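Local atomic coordinates of spartin (Homo sapiens, PDB entry 4U7I), a protein that acts as a lipophagy receptor and lipid transfer protein in lipid droplet turnover, and binds the ESCRT-III protein IST1 through its MIT domain. Residues A[75-78]-A[79-83]; A[83-86]-A[87-90]. One frame throughout, in Å; residues are numbered along the deposited sequence.

Overall arrangement
Both interactions lie on helix 63-90, the last helix of the spartin MIT domain, and follow one another along it, with Arg83 ending the first and starting the second; their centres are about 11 Å apart. Interaction 1 sits some 6 Å from the centre of the chain, where Met75 and Val82 are packed against both other helices and a water-linked polar group faces the bound peptide. Interaction 2, about 15 Å from that centre, has more exposed residues: its buried members are Arg85, Leu86 and Leu89. Polar chemistry in 75-83 is thus neutral amide, hydroxyl and water beside a carboxylate, whereas 83-90 relies on an arginine paired with Asp28 and layered under leucine.

Interaction 1: residues A[75-78]-A[79-83]; sequences MKET and LQNVR
Val82 N donates to Thr78 O at 2.8 Å, the straightest of four successive i to i+4 bonds, with an N-H...O angle of 168°. Leu79 N to Met75 O is equally short, while Gln80 N to Lys76 O and Asn81 N to Glu77 O are longer; the i to i+4 spacing shows the helix running on through both segments. Beyond the backbone, Asn81 ND2 donates to two waters: one, 2.9 Å from it, in turn donates a hydrogen bond to Glu77 OE2 (3.2 Å), and the other lies 2.8 Å from Thr78 OG1. Asparagine suits this place because a single NH2 group carries two N-H bonds, tying the carboxylate of Glu77 and the hydroxyl of Thr78 to one amide. Each also has a further weak hydrogen bond, Glu77 OE2 to a polar side chain of the bound peptide and Thr78 OG1 to Lys74 O. CG of Asn81 stands anti to the carbonyl carbon (chi1 -64°), which brings the amide back over the preceding turn, with CG 3.5 Å from Glu77 O.

The branched residues do the packing. The first torsion of Thr78 (chi1 -73°) directs CG2 onto Val82 CG2, 3.8 Å away, and places OG1 beside the backbone N; threonine suits the spot because its two branches serve packing and water. On the outer surface CG of Gln80 lies 3.2 Å from Lys76 O, with the rest of the chain extended.

The bound peptide lays an aromatic side chain on Thr78 and Val82 and a polar one near Asn81. On the domain's inner side, Met75 reaches Leu47 of helix 33-51 as well as Ile10 and Tyr14 of helix 5-29, Val82 touches Ile44 and Val21 of the same two helices, and Leu79 rests on Ile51.

Interaction 2: residues A[83-86]-A[87-90]; sequences RTRL and EILE
Arg85 spreads its guanidinium beneath Leu89, whose CD2 lies over one face, 3.6 Å above the plane and displaced toward the rim; the nearest nitrogen to that methyl is Arg85 NH2, at 3.9 Å. The side chain gets there by leaving the helix with CG anti to the backbone N and then bending at chi2 (60°), which carries the flat group toward the next turn. Ile88 crosses it at about a right angle, CG2 standing 4.0 Å from Arg85 NH1. Arginine suits a buried place because its broad, thinly hydrated faces accept methyl groups while its N-H groups point to polar partners: Arg85 NE forms a salt bridge with Asp28 OD2, which would offset the charge and help fix the plane under Leu89. Arg85 and Leu89 both also touch Ala94 in the tail after the helix.

Leu86 lies across Glu90, with OE2 of Glu90 3.7 Å from Leu86 CG and about as far from CD1, a plain van der Waals touch. Leucine puts its branches toward Lys41 and Ile44 of helix 33-51, while glutamate is long enough to reach back over it from an exposed position that suits a carboxylate. Glu87 is differently engaged: its OE1 accepts from a water that also donates, weakly, to Arg83 O, bridging side chain and backbone one turn apart.

Four i to i+4 backbone bonds, from Glu87 N to Arg83 O through Glu90 N to Leu86 O, underlie these contacts. Arg85 meets Tyr40, and an aromatic side chain of the bound peptide packs on it. Such an amphipathic helix end, one side turned to the bundle and the other carrying exposed residues such as Thr84, Glu87 and Glu90, belongs to the three-helix bundle of the MIT domain.

Interaction 1: residues A[75-78]-A[79-83]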
loop_
_atom_site.group_PDB
_atom_site.type_symbol
_atom_site.label_atom_id
_atom_site.label_comp_id
_atom_site.label_asym_id
_atom_site.label_seq_id
_atom_site.Cartn_x
_atom_site.Cartn_y
_atom_site.Cartn_z
ATOM N N MET A 75 0.145 -2.968 -4.863
ATOM C CA MET A 75 -0.746 -2.533 -3.805
ATOM C C MET A 75 -1.344 -3.713 -3.050
ATOM O O MET A 75 -1.503 -3.646 -1.829
ATOM C CB MET A 75 -1.839 -1.627 -4.380
ATOM C CG MET A 75 -1.301 -0.250 -4.744
ATOM S SD MET A 75 -2.581 0.980 -5.041
ATOM C CE MET A 75 -3.030 0.564 -6.713
ATOM N N LYS A 76 -1.659 -4.808 -3.745
ATOM C CA LYS A 76 -2.227 -5.961 -3.051
ATOM C C LYS A 76 -1.212 -6.577 -2.097
ATOM O O LYS A 76 -1.559 -6.994 -0.997
ATOM C CB LYS A 76 -2.723 -7.019 -4.043
ATOM C CG LYS A 76 -4.016 -6.638 -4.699
ATOM C CD LYS A 76 -4.509 -7.725 -5.621
ATOM C CE LYS A 76 -3.651 -7.816 -6.859
ATOM N NZ LYS A 76 -4.167 -8.888 -7.758
ATOM N N GLU A 77 0.045 -6.614 -2.519
ATOM C CA GLU A 77 1.100 -7.182 -1.691
ATOM C C GLU A 77 1.295 -6.336 -0.437
ATOM O O GLU A 77 1.417 -6.845 0.676
ATOM C CB GLU A 77 2.397 -7.270 -2.483
ATOM C CG GLU A 77 3.582 -7.769 -1.696
ATOM C CD GLU A 77 4.732 -8.162 -2.599
ATOM O OE1 GLU A 77 4.492 -8.333 -3.815
ATOM O OE2 GLU A 77 5.869 -8.293 -2.098
ATOM N N THR A 78 1.324 -5.026 -0.626
ATOM C CA THR A 78 1.526 -4.125 0.488
ATOM C C THR A 78 0.322 -4.119 1.409
ATOM O O THR A 78 0.472 -4.056 2.632
ATOM C CB THR A 78 1.834 -2.716 -0.026
ATOM O OG1 THR A 78 3.163 -2.726 -0.547
ATOM C CG2 THR A 78 1.737 -1.683 1.083
ATOM N N LEU A 79 -0.872 -4.217 0.837
ATOM C CA LEU A 79 -2.079 -4.249 1.661
ATOM C C LEU A 79 -2.019 -5.432 2.632
ATOM O O LEU A 79 -2.370 -5.298 3.807
ATOM C CB LEU A 79 -3.332 -4.333 0.790
ATOM C CG LEU A 79 -4.659 -4.570 1.515
ATOM C CD1 LEU A 79 -4.994 -3.431 2.467
ATOM C CD2 LEU A 79 -5.790 -4.766 0.522
ATOM N N GLN A 80 -1.556 -6.580 2.147
ATOM C CA GLN A 80 -1.376 -7.742 3.016
ATOM C C GLN A 80 -0.406 -7.428 4.152
ATOM O O GLN A 80 -0.700 -7.684 5.317
ATOM C CB GLN A 80 -0.860 -8.945 2.229
ATOM C CG GLN A 80 -1.776 -9.411 1.126
ATOM C CD GLN A 80 -1.117 -10.470 0.262
ATOM O OE1 GLN A 80 -0.133 -11.095 0.668
ATOM N NE2 GLN A 80 -1.647 -10.669 -0.938
ATOM N N ASN A 81 0.744 -6.860 3.813
ATOM C CA ASN A 81 1.753 -6.542 4.832
ATOM C C ASN A 81 1.280 -5.507 5.855
ATOM O O ASN A 81 1.530 -5.664 7.056
ATOM C CB ASN A 81 3.040 -6.052 4.174
ATOM C CG ASN A 81 3.696 -7.123 3.324
ATOM O OD1 ASN A 81 3.515 -8.316 3.569
ATOM N ND2 ASN A 81 4.449 -6.707 2.316
ATOM N N VAL A 82 0.610 -4.455 5.383
ATOM C CA VAL A 82 0.110 -3.409 6.288
ATOM C C VAL A 82 -0.962 -3.972 7.213
ATOM O O VAL A 82 -0.989 -3.686 8.422
ATOM C CB VAL A 82 -0.468 -2.197 5.515
ATOM C CG1 VAL A 82 -1.054 -1.166 6.475
ATOM C CG2 VAL A 82 0.616 -1.546 4.663
ATOM N N ARG A 83 -1.849 -4.791 6.662
ATOM C CA ARG A 83 -2.917 -5.346 7.482
ATOM C C ARG A 83 -2.354 -6.251 8.579
ATOM O O ARG A 83 -2.848 -6.252 9.714
ATOM C CB ARG A 83 -3.926 -6.088 6.605
ATOM C CG ARG A 83 -4.940 -5.135 5.974
ATOM C CD ARG A 83 -6.033 -5.853 5.197
ATOM N NE ARG A 83 -7.266 -5.065 5.170
ATOM C CZ ARG A 83 -8.253 -5.238 4.296
ATOM N NH1 ARG A 83 -8.156 -6.169 3.353
ATOM N NH2 ARG A 83 -9.338 -4.477 4.364
HETATM O O HOH W 1 5.632 -9.027 0.985
HETATM O O HOH W 2 4.832 -4.010 1.352
#

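Interaction 2: residues A[83-86]-A[87-90]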
loop_
_atom_site.group_PDB
_atom_site.type_symbol
_atom_site.label_atom_id
_atom_site.label_comp_id
_atom_site.label_asym_id
_atom_site.label_seq_id
_atom_site.Cartn_x
_atom_site.Cartn_y
_atom_site.Cartn_z
ATOM N N ARG A 83 -1.849 -4.791 6.662
ATOM C CA ARG A 83 -2.917 -5.346 7.482
ATOM C C ARG A 83 -2.354 -6.251 8.579
ATOM O O ARG A 83 -2.848 -6.252 9.714
ATOM C CB ARG A 83 -3.926 -6.088 6.605
ATOM C CG ARG A 83 -4.940 -5.135 5.974
ATOM C CD ARG A 83 -6.033 -5.853 5.197
ATOM N NE ARG A 83 -7.266 -5.065 5.170
ATOM C CZ ARG A 83 -8.253 -5.238 4.296
ATOM N NH1 ARG A 83 -8.156 -6.169 3.353
ATOM N NH2 ARG A 83 -9.338 -4.477 4.364
ATOM N N THR A 84 -1.305 -6.998 8.246
ATOM C CA THR A 84 -0.650 -7.853 9.236
ATOM C C THR A 84 -0.027 -7.007 10.346
ATOM O O THR A 84 -0.249 -7.255 11.537
ATOM C CB THR A 84 0.427 -8.720 8.592
ATOM O OG1 THR A 84 -0.203 -9.664 7.714
ATOM C CG2 THR A 84 1.229 -9.460 9.655
ATOM N N ARG A 85 0.750 -6.003 9.959
ATOM C CA ARG A 85 1.430 -5.165 10.951
ATOM C C ARG A 85 0.420 -4.418 11.815
ATOM O O ARG A 85 0.602 -4.262 13.028
ATOM C CB ARG A 85 2.374 -4.174 10.263
ATOM C CG ARG A 85 3.165 -3.306 11.232
ATOM C CD ARG A 85 4.032 -4.169 12.160
ATOM N NE ARG A 85 4.833 -3.345 13.069
ATOM C CZ ARG A 85 5.634 -3.835 14.011
ATOM N NH1 ARG A 85 5.731 -5.148 14.171
ATOM N NH2 ARG A 85 6.329 -3.019 14.797
ATOM N N LEU A 86 -0.653 -3.959 11.188
ATOM C CA LEU A 86 -1.680 -3.238 11.930
ATOM C C LEU A 86 -2.318 -4.113 13.001
ATOM O O LEU A 86 -2.522 -3.676 14.134
ATOM C CB LEU A 86 -2.744 -2.707 10.973
ATOM C CG LEU A 86 -3.823 -1.866 11.668
ATOM C CD1 LEU A 86 -3.213 -0.700 12.435
ATOM C CD2 LEU A 86 -4.840 -1.366 10.649
ATOM N N GLU A 87 -2.623 -5.358 12.653
ATOM C CA GLU A 87 -3.276 -6.241 13.605
ATOM C C GLU A 87 -2.309 -6.552 14.739
ATOM O O GLU A 87 -2.697 -6.631 15.903
ATOM C CB GLU A 87 -3.760 -7.519 12.926
ATOM C CG GLU A 87 -4.499 -8.431 13.884
ATOM C CD GLU A 87 -5.114 -9.638 13.218
ATOM O OE1 GLU A 87 -5.077 -9.723 11.973
ATOM O OE2 GLU A 87 -5.636 -10.507 13.953
ATOM N N ILE A 88 -1.033 -6.683 14.389
ATOM C CA ILE A 88 -0.002 -6.951 15.379
ATOM C C ILE A 88 0.112 -5.796 16.372
ATOM O O ILE A 88 0.176 -6.009 17.587
ATOM C CB ILE A 88 1.353 -7.214 14.693
ATOM C CG1 ILE A 88 1.378 -8.644 14.126
ATOM C CG2 ILE A 88 2.507 -7.014 15.665
ATOM C CD1 ILE A 88 1.673 -9.743 15.155
ATOM N N LEU A 89 0.112 -4.569 15.858
ATOM C CA LEU A 89 0.189 -3.397 16.726
ATOM C C LEU A 89 -1.066 -3.209 17.565
ATOM O O LEU A 89 -0.994 -2.772 18.714
ATOM C CB LEU A 89 0.422 -2.134 15.904
ATOM C CG LEU A 89 1.801 -2.037 15.260
ATOM C CD1 LEU A 89 1.841 -0.789 14.406
ATOM C CD2 LEU A 89 2.894 -1.998 16.324
ATOM N N GLU A 90 -2.216 -3.506 16.979
ATOM C CA GLU A 90 -3.476 -3.297 17.680
ATOM C C GLU A 90 -3.572 -4.259 18.853
ATOM O O GLU A 90 -4.094 -3.912 19.916
ATOM C CB GLU A 90 -4.650 -3.470 16.719
ATOM C CG GLU A 90 -4.881 -2.240 15.854
ATOM C CD GLU A 90 -5.968 -2.433 14.816
ATOM O OE1 GLU A 90 -6.381 -3.589 14.593
ATOM O OE2 GLU A 90 -6.402 -1.421 14.218
HETATM O O HOH W 3 -4.176 -9.042 9.701
#